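Side-chain contacts in isoprenyl transferase (Helicobacter pylori, PDB 2D2R), which catalyses the magnesium-dependent condensation of isopentenyl diphosphate with an allylic pyrophosphate to make undecaprenyl pyrophosphate: residues A[105-108]-A[109-113]; A[159-162]-A[163-166]; A[214-218]-A[219-223]; A[224-227]-A[228-231]. All blocks are in the same frame, centred on the assembly; numbering follows the deposited sequence.

Contact 1 (A[105-108]-A[109-113])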
ATOM      1  N   PHE A 105       3.780  -6.015  24.055  1.00 40.69           N
ATOM      2  CA  PHE A 105       4.178  -6.805  22.909  1.00 39.49           C
ATOM      3  C   PHE A 105       3.042  -7.419  22.116  1.00 38.74           C
ATOM      4  O   PHE A 105       2.119  -7.991  22.658  1.00 38.97           O
ATOM      5  CB  PHE A 105       5.137  -7.918  23.340  1.00 39.74           C
ATOM      6  CG  PHE A 105       5.452  -8.907  22.248  1.00 38.37           C
ATOM      7  CD1 PHE A 105       6.287  -8.554  21.177  1.00 36.38           C
ATOM      8  CD2 PHE A 105       4.898 -10.183  22.276  1.00 38.10           C
ATOM      9  CE1 PHE A 105       6.557  -9.464  20.163  1.00 36.14           C
ATOM     10  CE2 PHE A 105       5.160 -11.105  21.261  1.00 37.32           C
ATOM     11  CZ  PHE A 105       5.996 -10.738  20.202  1.00 37.34           C
ATOM     12  N   ARG A 106       3.104  -7.297  20.800  1.00 37.24           N
ATOM     13  CA  ARG A 106       2.074  -7.903  19.987  1.00 37.69           C
ATOM     14  C   ARG A 106       2.690  -8.488  18.725  1.00 34.94           C
ATOM     15  O   ARG A 106       3.595  -7.902  18.164  1.00 37.11           O
ATOM     16  CB  ARG A 106       1.022  -6.853  19.640  1.00 40.47           C
ATOM     17  CG  ARG A 106      -0.305  -7.416  19.170  1.00 44.83           C
ATOM     18  CD  ARG A 106      -1.463  -6.446  19.550  1.00 47.24           C
ATOM     19  NE  ARG A 106      -2.565  -6.592  18.610  1.00 48.23           N
ATOM     20  CZ  ARG A 106      -3.677  -5.863  18.627  1.00 49.62           C
ATOM     21  NH1 ARG A 106      -3.856  -4.930  19.551  1.00 48.12           N
ATOM     22  NH2 ARG A 106      -4.600  -6.052  17.690  1.00 49.51           N
ATOM     23  N   ALA A 107       2.243  -9.677  18.344  1.00 32.78           N
ATOM     24  CA  ALA A 107       2.683 -10.341  17.120  1.00 31.67           C
ATOM     25  C   ALA A 107       1.528 -10.342  16.117  1.00 29.53           C
ATOM     26  O   ALA A 107       0.359 -10.510  16.514  1.00 28.39           O
ATOM     27  CB  ALA A 107       3.058 -11.804  17.412  1.00 29.81           C
ATOM     28  N   ILE A 108       1.856 -10.146  14.830  1.00 28.59           N
ATOM     29  CA  ILE A 108       0.885 -10.219  13.759  1.00 26.17           C
ATOM     30  C   ILE A 108       1.503 -11.079  12.681  1.00 25.74           C
ATOM     31  O   ILE A 108       2.724 -11.174  12.548  1.00 26.23           O
ATOM     32  CB  ILE A 108       0.472  -8.804  13.198  1.00 25.09           C
ATOM     33  CG1 ILE A 108       1.646  -8.051  12.578  1.00 23.72           C
ATOM     34  CG2 ILE A 108      -0.159  -7.991  14.329  1.00 25.98           C
ATOM     35  CD1 ILE A 108       1.239  -6.655  12.010  1.00 25.31           C
ATOM     36  N   GLY A 109       0.658 -11.759  11.935  1.00 25.14           N
ATOM     37  CA  GLY A 109       1.150 -12.641  10.913  1.00 26.38           C
ATOM     38  C   GLY A 109       0.398 -13.925  11.116  1.00 29.76           C
ATOM     39  O   GLY A 109      -0.447 -14.011  12.011  1.00 30.01           O
ATOM     40  N   ASP A 110       0.687 -14.910  10.285  1.00 31.44           N
ATOM     41  CA  ASP A 110       0.064 -16.216  10.370  1.00 33.54           C
ATOM     42  C   ASP A 110       0.801 -17.100  11.414  1.00 36.60           C
ATOM     43  O   ASP A 110       1.678 -17.887  11.035  1.00 34.83           O
ATOM     44  CB  ASP A 110       0.182 -16.882   9.019  1.00 34.49           C
ATOM     45  CG  ASP A 110      -0.661 -18.120   8.900  1.00 35.89           C
ATOM     46  OD1 ASP A 110      -1.235 -18.604   9.918  1.00 37.87           O
ATOM     47  OD2 ASP A 110      -0.726 -18.614   7.757  1.00 36.16           O
ATOM     48  N   LEU A 111       0.426 -16.975  12.680  1.00 39.06           N
ATOM     49  CA  LEU A 111       1.070 -17.730  13.754  1.00 43.24           C
ATOM     50  C   LEU A 111       0.772 -19.231  13.738  1.00 45.29           C
ATOM     51  O   LEU A 111       1.477 -20.014  14.374  1.00 44.63           O
ATOM     52  CB  LEU A 111       0.676 -17.131  15.096  1.00 43.36           C
ATOM     53  CG  LEU A 111       0.759 -15.600  15.066  1.00 45.18           C
ATOM     54  CD1 LEU A 111       0.653 -15.047  16.504  1.00 44.88           C
ATOM     55  CD2 LEU A 111       2.077 -15.140  14.407  1.00 43.87           C
ATOM     56  N   GLU A 112      -0.272 -19.607  13.003  1.00 47.44           N
ATOM     57  CA  GLU A 112      -0.696 -20.991  12.853  1.00 50.13           C
ATOM     58  C   GLU A 112       0.425 -21.804  12.210  1.00 49.96           C
ATOM     59  O   GLU A 112       0.526 -23.010  12.386  1.00 50.63           O
ATOM     60  CB  GLU A 112      -1.948 -21.041  11.976  1.00 51.99           C
ATOM     61  CG  GLU A 112      -2.605 -22.415  11.881  1.00 55.20           C
ATOM     62  CD  GLU A 112      -3.940 -22.383  11.149  1.00 56.11           C
ATOM     63  OE1 GLU A 112      -3.946 -22.439   9.892  1.00 56.28           O
ATOM     64  OE2 GLU A 112      -4.982 -22.289  11.843  1.00 56.96           O
ATOM     65  N   GLY A 113       1.268 -21.134  11.449  1.00 49.92           N
ATOM     66  CA  GLY A 113       2.358 -21.845  10.826  1.00 50.61           C
ATOM     67  C   GLY A 113       3.585 -21.926  11.719  1.00 50.75           C
ATOM     68  O   GLY A 113       4.695 -22.104  11.212  1.00 50.78           O
TER
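Asp110 O accepts two hydrogen bonds, one from Gly113 N at 3.3 Å and one from Asn142 ND2, at the bend across which Leu111 meets Ala107. The touch is apolar: the methyl CD1 of Leu111 comes to 4.1 Å from Ala107 CB, while its other branch, CD2, lies 4.4 Å from Ile108 O. With chi1 at -45°, CG of Leu111 stands anti to the carbonyl carbon and beside the backbone N, which carries the isobutyl group toward the strand end. Asp110 is the centre of an inverse gamma turn, whose Leu111 N to Gly109 O bond is weak at 3.2 Å. Gly109 has a strongly positive phi of 132°, a region open in practice to glycine, and its N donates to Asp179 OD1. The motif is a beta-alpha connection at the C-terminal end of 104-108, an outermost strand of the parallel sheet, leading into helix 116-129. Ala107 and Ile108 point to different faces of that sheet: Ala107 packs on Ile122 of the helix, whereas Ile108 lies against Val138 and Ala140 of the adjoining strand and against Tyr143. Glu112 N makes a weak, bent bond of 3.4 Å to Asp110 OD1.

Contact 2 (A[159-162]-A[163-166])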
ATOM      1  N   SER A 159     -17.363 -16.825  11.519  1.00 38.90           N
ATOM      2  CA  SER A 159     -18.082 -16.222  12.642  1.00 38.02           C
ATOM      3  C   SER A 159     -18.592 -14.839  12.252  1.00 36.43           C
ATOM      4  O   SER A 159     -18.051 -13.841  12.635  1.00 35.59           O
ATOM      5  CB  SER A 159     -17.185 -16.105  13.845  1.00 38.90           C
ATOM      6  OG  SER A 159     -16.539 -17.346  14.053  1.00 41.79           O
ATOM      7  N   PRO A 160     -19.678 -14.785  11.504  1.00 37.21           N
ATOM      8  CA  PRO A 160     -20.124 -13.433  11.143  1.00 37.80           C
ATOM      9  C   PRO A 160     -20.641 -12.606  12.272  1.00 38.90           C
ATOM     10  O   PRO A 160     -20.950 -13.122  13.337  1.00 39.14           O
ATOM     11  CB  PRO A 160     -21.177 -13.678  10.075  1.00 38.41           C
ATOM     12  CG  PRO A 160     -21.649 -15.077  10.300  1.00 38.35           C
ATOM     13  CD  PRO A 160     -20.450 -15.834  10.823  1.00 36.62           C
ATOM     14  N   PRO A 161     -20.691 -11.281  12.071  1.00 40.49           N
ATOM     15  CA  PRO A 161     -21.204 -10.390  13.120  1.00 41.70           C
ATOM     16  C   PRO A 161     -22.666 -10.793  13.186  1.00 42.23           C
ATOM     17  O   PRO A 161     -23.244 -11.165  12.173  1.00 41.64           O
ATOM     18  CB  PRO A 161     -20.991  -9.008  12.519  1.00 41.07           C
ATOM     19  CG  PRO A 161     -21.250  -9.241  11.115  1.00 40.73           C
ATOM     20  CD  PRO A 161     -20.439 -10.517  10.837  1.00 39.45           C
ATOM     21  N   SER A 162     -23.276 -10.745  14.354  1.00 44.89           N
ATOM     22  CA  SER A 162     -24.647 -11.229  14.412  1.00 46.15           C
ATOM     23  C   SER A 162     -25.591 -10.533  13.480  1.00 45.55           C
ATOM     24  O   SER A 162     -26.524 -11.165  12.970  1.00 45.22           O
ATOM     25  CB  SER A 162     -25.216 -11.153  15.808  1.00 47.55           C
ATOM     26  OG  SER A 162     -26.536 -11.663  15.744  1.00 50.22           O
ATOM     27  N   ASN A 163     -25.372  -9.231  13.276  1.00 42.85           N
ATOM     28  CA  ASN A 163     -26.238  -8.435  12.363  1.00 41.15           C
ATOM     29  C   ASN A 163     -25.743  -8.380  10.921  1.00 40.66           C
ATOM     30  O   ASN A 163     -26.122  -7.455  10.128  1.00 40.06           O
ATOM     31  CB  ASN A 163     -26.410  -6.991  12.840  1.00 41.44           C
ATOM     32  CG  ASN A 163     -25.106  -6.188  12.891  1.00 41.92           C
ATOM     33  OD1 ASN A 163     -23.959  -6.712  12.649  1.00 38.07           O
ATOM     34  ND2 ASN A 163     -25.239  -4.941  13.291  1.00 39.58           N
ATOM     35  N   ILE A 164     -24.894  -9.342  10.563  1.00 39.89           N
ATOM     36  CA  ILE A 164     -24.352  -9.323   9.227  1.00 39.58           C
ATOM     37  C   ILE A 164     -25.403  -9.078   8.168  1.00 39.39           C
ATOM     38  O   ILE A 164     -25.118  -8.510   7.120  1.00 39.04           O
ATOM     39  CB  ILE A 164     -23.638 -10.643   8.872  1.00 38.94           C
ATOM     40  CG1 ILE A 164     -23.141 -10.592   7.427  1.00 39.19           C
ATOM     41  CG2 ILE A 164     -24.578 -11.789   9.026  1.00 40.57           C
ATOM     42  CD1 ILE A 164     -22.114  -9.485   7.174  1.00 38.04           C
ATOM     43  N   SER A 165     -26.626  -9.496   8.450  1.00 39.12           N
ATOM     44  CA  SER A 165     -27.725  -9.371   7.508  1.00 39.67           C
ATOM     45  C   SER A 165     -28.123  -7.932   7.164  1.00 38.99           C
ATOM     46  O   SER A 165     -28.653  -7.647   6.095  1.00 38.96           O
ATOM     47  CB  SER A 165     -28.945 -10.046   8.148  1.00 40.79           C
ATOM     48  OG  SER A 165     -29.774 -10.596   7.155  1.00 44.36           O
ATOM     49  N   LEU A 166     -27.946  -7.062   8.143  1.00 39.22           N
ATOM     50  CA  LEU A 166     -28.322  -5.640   8.049  1.00 39.38           C
ATOM     51  C   LEU A 166     -27.147  -4.776   7.583  1.00 40.11           C
ATOM     52  O   LEU A 166     -27.216  -3.535   7.624  1.00 41.63           O
ATOM     53  CB  LEU A 166     -28.758  -5.146   9.450  1.00 39.28           C
ATOM     54  CG  LEU A 166     -30.144  -5.462  10.043  1.00 40.05           C
ATOM     55  CD1 LEU A 166     -30.713  -6.708   9.438  1.00 40.70           C
ATOM     56  CD2 LEU A 166     -30.025  -5.556  11.583  1.00 40.95           C
TER
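The carboxamide of Asn163 and the pyrrolidine ring of Pro161 meet through OD1, which lies 3.8 Å from Pro161 CB and 4.0 Å from Pro161 CG. That approach follows from chi1 of 62°, which holds the Asn163 amide between its own backbone N and carbonyl carbon and turns it back to the proline. The same Pro161 CG also meets Ile164, 3.6 Å from Ile164 CB, and Ile164 CD1 comes to 4.0 Å from that CG. The branch CG2 of Ile164 runs elsewhere, to 4.0 Å from Pro160 CB, so the isoleucine touches both prolines. A type I beta turn from Pro161 to Ile164 sets up these approaches. Its bond, Ile164 N to Pro161 O, measures 2.9 Å with an angle of 151° at the hydrogen. Leu166 N then bonds Asn163 O at 2.7 Å, within the short 3-10 segment that follows. Ser159 is the first residue to leave helical angles after helix 145-158, and its O bonds Arg177 NH2. The turn is on the surface, in the connection that leads from helix 145-158 to helix 171-175, and there Ile164 also packs on Leu157 of the second subunit.

Contact 3 (A[214-218]-A[219-223]); sequences TPILW and PDFTP
Trp218 and Phe221 lay their rings nearly parallel, with planes at 19°, but slid so far that they barely overlap: the centroid of the indole six-membered ring is 5.6 Å from that of the phenyl. The nearest ring atoms are Trp218 CZ3 and Phe221 CD2, 3.6 Å apart. Both side chains extend with CG anti to the backbone N, chi1 being -179° in Trp218 and -162° in Phe221, which is compatible with their lying side by side. Ile216 sends its CG2 branch, likewise anti to its backbone N, to the phenyl edge, 4.2 Å from Phe221 CD1; that methyl also meets Asp220 CB at 4.0 Å. Trp218 CB is 3.3 Å from Pro219 CD, a closeness that comes with the peptide bond between them, and the two side chains cross at about a right angle. Two successive turns hold the backbone, Phe221 N to Trp218 O at 2.9 Å and Asp220 N to Leu217 O at 3.1 Å. Trp218 NE1 bonds Gly44 O, so the buried indole nitrogen is satisfied. Asp220 OD1 makes a weak bond to Trp29 NE1, and the Trp218 backbone bonds that of Asp24; both partners are substrate- or metal-site residues by similarity. Through these two polar links the connection adjoins the probable active site.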
ATOM      1  N   THR A 214      14.541   5.507   2.500  1.00 29.39           N
ATOM      2  CA  THR A 214      15.915   5.900   2.699  1.00 30.62           C
ATOM      3  C   THR A 214      16.817   4.753   2.324  1.00 31.25           C
ATOM      4  O   THR A 214      16.532   3.600   2.616  1.00 31.22           O
ATOM      5  CB  THR A 214      16.217   6.298   4.168  1.00 31.68           C
ATOM      6  OG1 THR A 214      17.555   6.860   4.228  1.00 34.06           O
ATOM      7  CG2 THR A 214      16.142   5.022   5.119  1.00 31.60           C
ATOM      8  N   PRO A 215      17.940   5.064   1.657  1.00 32.47           N
ATOM      9  CA  PRO A 215      18.974   4.131   1.207  1.00 33.02           C
ATOM     10  C   PRO A 215      19.747   3.599   2.382  1.00 34.12           C
ATOM     11  O   PRO A 215      20.357   2.517   2.309  1.00 34.79           O
ATOM     12  CB  PRO A 215      19.866   4.999   0.341  1.00 33.29           C
ATOM     13  CG  PRO A 215      19.754   6.261   0.951  1.00 34.30           C
ATOM     14  CD  PRO A 215      18.269   6.411   1.203  1.00 33.57           C
ATOM     15  N   ILE A 216      19.725   4.346   3.478  1.00 34.93           N
ATOM     16  CA  ILE A 216      20.465   3.883   4.655  1.00 37.11           C
ATOM     17  C   ILE A 216      20.067   2.440   4.940  1.00 37.37           C
ATOM     18  O   ILE A 216      18.853   2.112   5.022  1.00 37.37           O
ATOM     19  CB  ILE A 216      20.146   4.738   5.871  1.00 37.37           C
ATOM     20  CG1 ILE A 216      20.481   6.207   5.555  1.00 37.91           C
ATOM     21  CG2 ILE A 216      20.937   4.194   7.086  1.00 40.29           C
ATOM     22  CD1 ILE A 216      19.962   7.187   6.577  1.00 37.08           C
ATOM     23  N   LEU A 217      21.054   1.567   5.084  1.00 36.87           N
ATOM     24  CA  LEU A 217      20.756   0.170   5.371  1.00 38.99           C
ATOM     25  C   LEU A 217      20.257   0.084   6.807  1.00 39.80           C
ATOM     26  O   LEU A 217      20.615   0.953   7.623  1.00 41.66           O
ATOM     27  CB  LEU A 217      21.991  -0.696   5.190  1.00 38.96           C
ATOM     28  CG  LEU A 217      22.554  -0.711   3.777  1.00 41.31           C
ATOM     29  CD1 LEU A 217      23.662  -1.759   3.680  1.00 40.76           C
ATOM     30  CD2 LEU A 217      21.444  -1.038   2.759  1.00 40.41           C
ATOM     31  N   TRP A 218      19.477  -0.947   7.144  1.00 38.11           N
ATOM     32  CA  TRP A 218      18.929  -1.026   8.495  1.00 39.28           C
ATOM     33  C   TRP A 218      19.974  -1.041   9.639  1.00 41.22           C
ATOM     34  O   TRP A 218      19.851  -0.276  10.596  1.00 41.02           O
ATOM     35  CB  TRP A 218      17.971  -2.227   8.631  1.00 37.72           C
ATOM     36  CG  TRP A 218      17.324  -2.379  10.025  1.00 36.37           C
ATOM     37  CD1 TRP A 218      17.506  -3.415  10.884  1.00 37.55           C
ATOM     38  CD2 TRP A 218      16.411  -1.479  10.681  1.00 36.40           C
ATOM     39  NE1 TRP A 218      16.771  -3.226  12.038  1.00 38.27           N
ATOM     40  CE2 TRP A 218      16.088  -2.049  11.936  1.00 35.99           C
ATOM     41  CE3 TRP A 218      15.830  -0.249  10.326  1.00 35.93           C
ATOM     42  CZ2 TRP A 218      15.210  -1.441  12.842  1.00 35.54           C
ATOM     43  CZ3 TRP A 218      14.949   0.361  11.233  1.00 35.64           C
ATOM     44  CH2 TRP A 218      14.650  -0.239  12.474  1.00 35.58           C
ATOM     45  N   PRO A 219      20.999  -1.907   9.551  1.00 42.04           N
ATOM     46  CA  PRO A 219      22.013  -1.941  10.625  1.00 43.37           C
ATOM     47  C   PRO A 219      22.741  -0.615  10.838  1.00 43.66           C
ATOM     48  O   PRO A 219      23.413  -0.448  11.847  1.00 45.26           O
ATOM     49  CB  PRO A 219      22.957  -3.050  10.183  1.00 43.01           C
ATOM     50  CG  PRO A 219      22.047  -4.000   9.456  1.00 42.32           C
ATOM     51  CD  PRO A 219      21.203  -3.018   8.609  1.00 42.39           C
ATOM     52  N   ASP A 220      22.627   0.315   9.894  1.00 43.45           N
ATOM     53  CA  ASP A 220      23.273   1.628  10.015  1.00 43.91           C
ATOM     54  C   ASP A 220      22.296   2.718  10.451  1.00 43.83           C
ATOM     55  O   ASP A 220      22.688   3.871  10.651  1.00 43.35           O
ATOM     56  CB  ASP A 220      23.879   2.064   8.674  1.00 45.75           C
ATOM     57  CG  ASP A 220      25.050   1.213   8.261  1.00 47.67           C
ATOM     58  OD1 ASP A 220      25.768   0.743   9.173  1.00 49.50           O
ATOM     59  OD2 ASP A 220      25.269   1.015   7.042  1.00 47.00           O
ATOM     60  N   PHE A 221      21.026   2.342  10.596  1.00 42.60           N
ATOM     61  CA  PHE A 221      19.948   3.269  10.935  1.00 42.19           C
ATOM     62  C   PHE A 221      19.966   3.687  12.385  1.00 42.20           C
ATOM     63  O   PHE A 221      19.966   2.847  13.258  1.00 42.71           O
ATOM     64  CB  PHE A 221      18.589   2.626  10.604  1.00 39.40           C
ATOM     65  CG  PHE A 221      17.462   3.618  10.493  1.00 35.09           C
ATOM     66  CD1 PHE A 221      17.464   4.562   9.490  1.00 34.77           C
ATOM     67  CD2 PHE A 221      16.427   3.617  11.411  1.00 34.73           C
ATOM     68  CE1 PHE A 221      16.451   5.513   9.389  1.00 31.69           C
ATOM     69  CE2 PHE A 221      15.410   4.559  11.330  1.00 35.51           C
ATOM     70  CZ  PHE A 221      15.433   5.527  10.293  1.00 32.54           C
ATOM     71  N   THR A 222      19.943   4.985  12.651  1.00 42.92           N
ATOM     72  CA  THR A 222      20.004   5.411  14.037  1.00 43.67           C
ATOM     73  C   THR A 222      18.829   6.202  14.477  1.00 44.68           C
ATOM     74  O   THR A 222      18.019   6.653  13.663  1.00 45.24           O
ATOM     75  CB  THR A 222      21.200   6.300  14.291  1.00 43.11           C
ATOM     76  OG1 THR A 222      20.948   7.574  13.709  1.00 45.70           O
ATOM     77  CG2 THR A 222      22.407   5.748  13.665  1.00 41.62           C
ATOM     78  N   PRO A 223      18.711   6.404  15.790  1.00 44.07           N
ATOM     79  CA  PRO A 223      17.573   7.188  16.244  1.00 43.99           C
ATOM     80  C   PRO A 223      17.672   8.597  15.680  1.00 44.09           C
ATOM     81  O   PRO A 223      16.675   9.280  15.510  1.00 44.00           O
ATOM     82  CB  PRO A 223      17.717   7.132  17.756  1.00 45.05           C
ATOM     83  CG  PRO A 223      18.176   5.709  17.945  1.00 44.39           C
ATOM     84  CD  PRO A 223      19.258   5.589  16.888  1.00 44.26           C
TER

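Contact 4 (A[224-227]-A[228-231]); sequences KDLE and NIIS
Ile230 packs on Leu226 one turn earlier in helix 223-236, an i to i+4 pair of an alpha-helix that follows the last strand of the sheet. Ile230 CB sits 3.6 Å from Leu226 O, the carbonyl that also takes the amide of Ile230. Next along the chain, CG1 approaches that oxygen to 3.4 Å and begins to meet the leucine methyl CD1. At the tip, Ile230 CD1 reaches Leu226 CD1 at 3.3 Å, a tight contact for two carbons. Ile230 CG1 is anti to the carbonyl carbon and the chain then runs on extended (chi2 -177°), which explains why the tip arrives at the leucine; Leu226, with CG anti to its own N, brings its end back toward the next turn. Both residues also pack on Trp54 of helix 37-56, and Ile229 faces Leu188 and Leu190 of strand 188-191. The backbone bonds are regular: Ile230 N to Leu226 O measures 2.9 Å, at 162°, and Asn228 N to Lys224 O 3.0 Å. Near the helix start, Thr222 is the N-cap: Lys224 N donates weakly to Thr222 OG1, and Asp225 OD2 accepts from Thr222 N, one half of a capping box. Asn228 turns its amide back toward the same first turn, with ND2 3.9 Å from Lys224 CG. Ile229 CD1 comes to 3.6 Å from Asp225 O.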
ATOM      1  N   LYS A 224      18.893   9.021  15.388  1.00 43.79           N
ATOM      2  CA  LYS A 224      19.100  10.357  14.847  1.00 44.72           C
ATOM      3  C   LYS A 224      18.445  10.410  13.452  1.00 42.94           C
ATOM      4  O   LYS A 224      17.703  11.354  13.141  1.00 43.17           O
ATOM      5  CB  LYS A 224      20.604  10.637  14.741  1.00 45.85           C
ATOM      6  CG  LYS A 224      20.968  12.032  14.253  1.00 49.05           C
ATOM      7  CD  LYS A 224      22.504  12.152  14.099  1.00 52.33           C
ATOM      8  CE  LYS A 224      23.060  13.399  14.834  1.00 54.48           C
ATOM      9  NZ  LYS A 224      22.722  13.457  16.313  1.00 55.59           N
ATOM     10  N   ASP A 225      18.757   9.413  12.620  1.00 41.47           N
ATOM     11  CA  ASP A 225      18.190   9.327  11.275  1.00 39.63           C
ATOM     12  C   ASP A 225      16.665   9.351  11.383  1.00 39.95           C
ATOM     13  O   ASP A 225      15.994  10.021  10.596  1.00 39.99           O
ATOM     14  CB  ASP A 225      18.577   8.026  10.600  1.00 39.88           C
ATOM     15  CG  ASP A 225      20.064   7.856  10.446  1.00 40.32           C
ATOM     16  OD1 ASP A 225      20.708   8.841  10.073  1.00 40.72           O
ATOM     17  OD2 ASP A 225      20.575   6.730  10.662  1.00 38.54           O
ATOM     18  N   LEU A 226      16.119   8.595  12.336  1.00 38.33           N
ATOM     19  CA  LEU A 226      14.682   8.540  12.511  1.00 39.39           C
ATOM     20  C   LEU A 226      14.161   9.873  12.976  1.00 40.07           C
ATOM     21  O   LEU A 226      13.061  10.269  12.648  1.00 38.76           O
ATOM     22  CB  LEU A 226      14.285   7.415  13.482  1.00 38.83           C
ATOM     23  CG  LEU A 226      12.813   6.977  13.599  1.00 40.07           C
ATOM     24  CD1 LEU A 226      12.072   7.791  14.612  1.00 41.04           C
ATOM     25  CD2 LEU A 226      12.116   7.112  12.245  1.00 38.98           C
ATOM     26  N   GLU A 227      14.977  10.611  13.718  1.00 40.42           N
ATOM     27  CA  GLU A 227      14.528  11.929  14.192  1.00 40.29           C
ATOM     28  C   GLU A 227      14.393  12.906  13.009  1.00 37.77           C
ATOM     29  O   GLU A 227      13.484  13.737  12.957  1.00 37.39           O
ATOM     30  CB  GLU A 227      15.543  12.445  15.247  1.00 42.63           C
ATOM     31  CG  GLU A 227      15.219  13.774  15.868  1.00 45.72           C
ATOM     32  CD  GLU A 227      16.093  14.084  17.115  1.00 47.95           C
ATOM     33  OE1 GLU A 227      15.893  15.174  17.699  1.00 50.08           O
ATOM     34  OE2 GLU A 227      16.951  13.248  17.506  1.00 46.28           O
ATOM     35  N   ASN A 228      15.321  12.807  12.068  1.00 38.53           N
ATOM     36  CA  ASN A 228      15.315  13.648  10.880  1.00 39.37           C
ATOM     37  C   ASN A 228      14.056  13.364  10.022  1.00 38.27           C
ATOM     38  O   ASN A 228      13.429  14.288   9.514  1.00 35.86           O
ATOM     39  CB  ASN A 228      16.564  13.375  10.055  1.00 43.43           C
ATOM     40  CG  ASN A 228      17.832  13.721  10.810  1.00 47.36           C
ATOM     41  OD1 ASN A 228      18.140  14.895  10.994  1.00 48.66           O
ATOM     42  ND2 ASN A 228      18.567  12.697  11.269  1.00 49.62           N
ATOM     43  N   ILE A 229      13.729  12.079   9.882  1.00 36.38           N
ATOM     44  CA  ILE A 229      12.558  11.626   9.133  1.00 35.16           C
ATOM     45  C   ILE A 229      11.300  12.143   9.805  1.00 35.11           C
ATOM     46  O   ILE A 229      10.391  12.721   9.142  1.00 34.59           O
ATOM     47  CB  ILE A 229      12.523  10.060   9.059  1.00 34.87           C
ATOM     48  CG1 ILE A 229      13.466   9.562   7.952  1.00 33.18           C
ATOM     49  CG2 ILE A 229      11.085   9.549   8.804  1.00 33.64           C
ATOM     50  CD1 ILE A 229      13.978   8.178   8.223  1.00 30.92           C
ATOM     51  N   ILE A 230      11.237  12.003  11.124  1.00 35.16           N
ATOM     52  CA  ILE A 230      10.042  12.488  11.789  1.00 36.45           C
ATOM     53  C   ILE A 230       9.900  14.008  11.608  1.00 37.39           C
ATOM     54  O   ILE A 230       8.793  14.550  11.449  1.00 37.56           O
ATOM     55  CB  ILE A 230      10.047  12.102  13.272  1.00 37.35           C
ATOM     56  CG1 ILE A 230       9.812  10.594  13.401  1.00 37.63           C
ATOM     57  CG2 ILE A 230       9.071  12.966  14.031  1.00 37.39           C
ATOM     58  CD1 ILE A 230       9.713  10.056  14.854  1.00 37.84           C
ATOM     59  N   SER A 231      11.029  14.696  11.588  1.00 37.20           N
ATOM     60  CA  SER A 231      10.980  16.132  11.408  1.00 36.88           C
ATOM     61  C   SER A 231      10.374  16.425  10.024  1.00 36.66           C
ATOM     62  O   SER A 231       9.527  17.316   9.864  1.00 34.21           O
ATOM     63  CB  SER A 231      12.397  16.725  11.506  1.00 38.07           C
ATOM     64  OG  SER A 231      12.372  18.103  11.140  1.00 39.94           O
TER

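In the fold
The four contacts follow one another along the chain, each closing before the next opens. Contacts 3 and 4 are neighbours, their centres 11 Å apart: the connection after strand 210-213 runs directly into helix 223-236, and Phe221 CZ meets Ile229 CD1 at 3.7 Å. Contact 1 ends strand 104-108, at the other border of the six-stranded parallel sheet, about 26 Å from contact 3 between centres and across the chain's centre from it. Contact 2 is remote, about 46 Å from contact 3 between centres, in the projecting region that follows helix 145-158 and touches the second subunit. The set thus samples both sheet borders, the surroundings of the probable active site and the dimer interface.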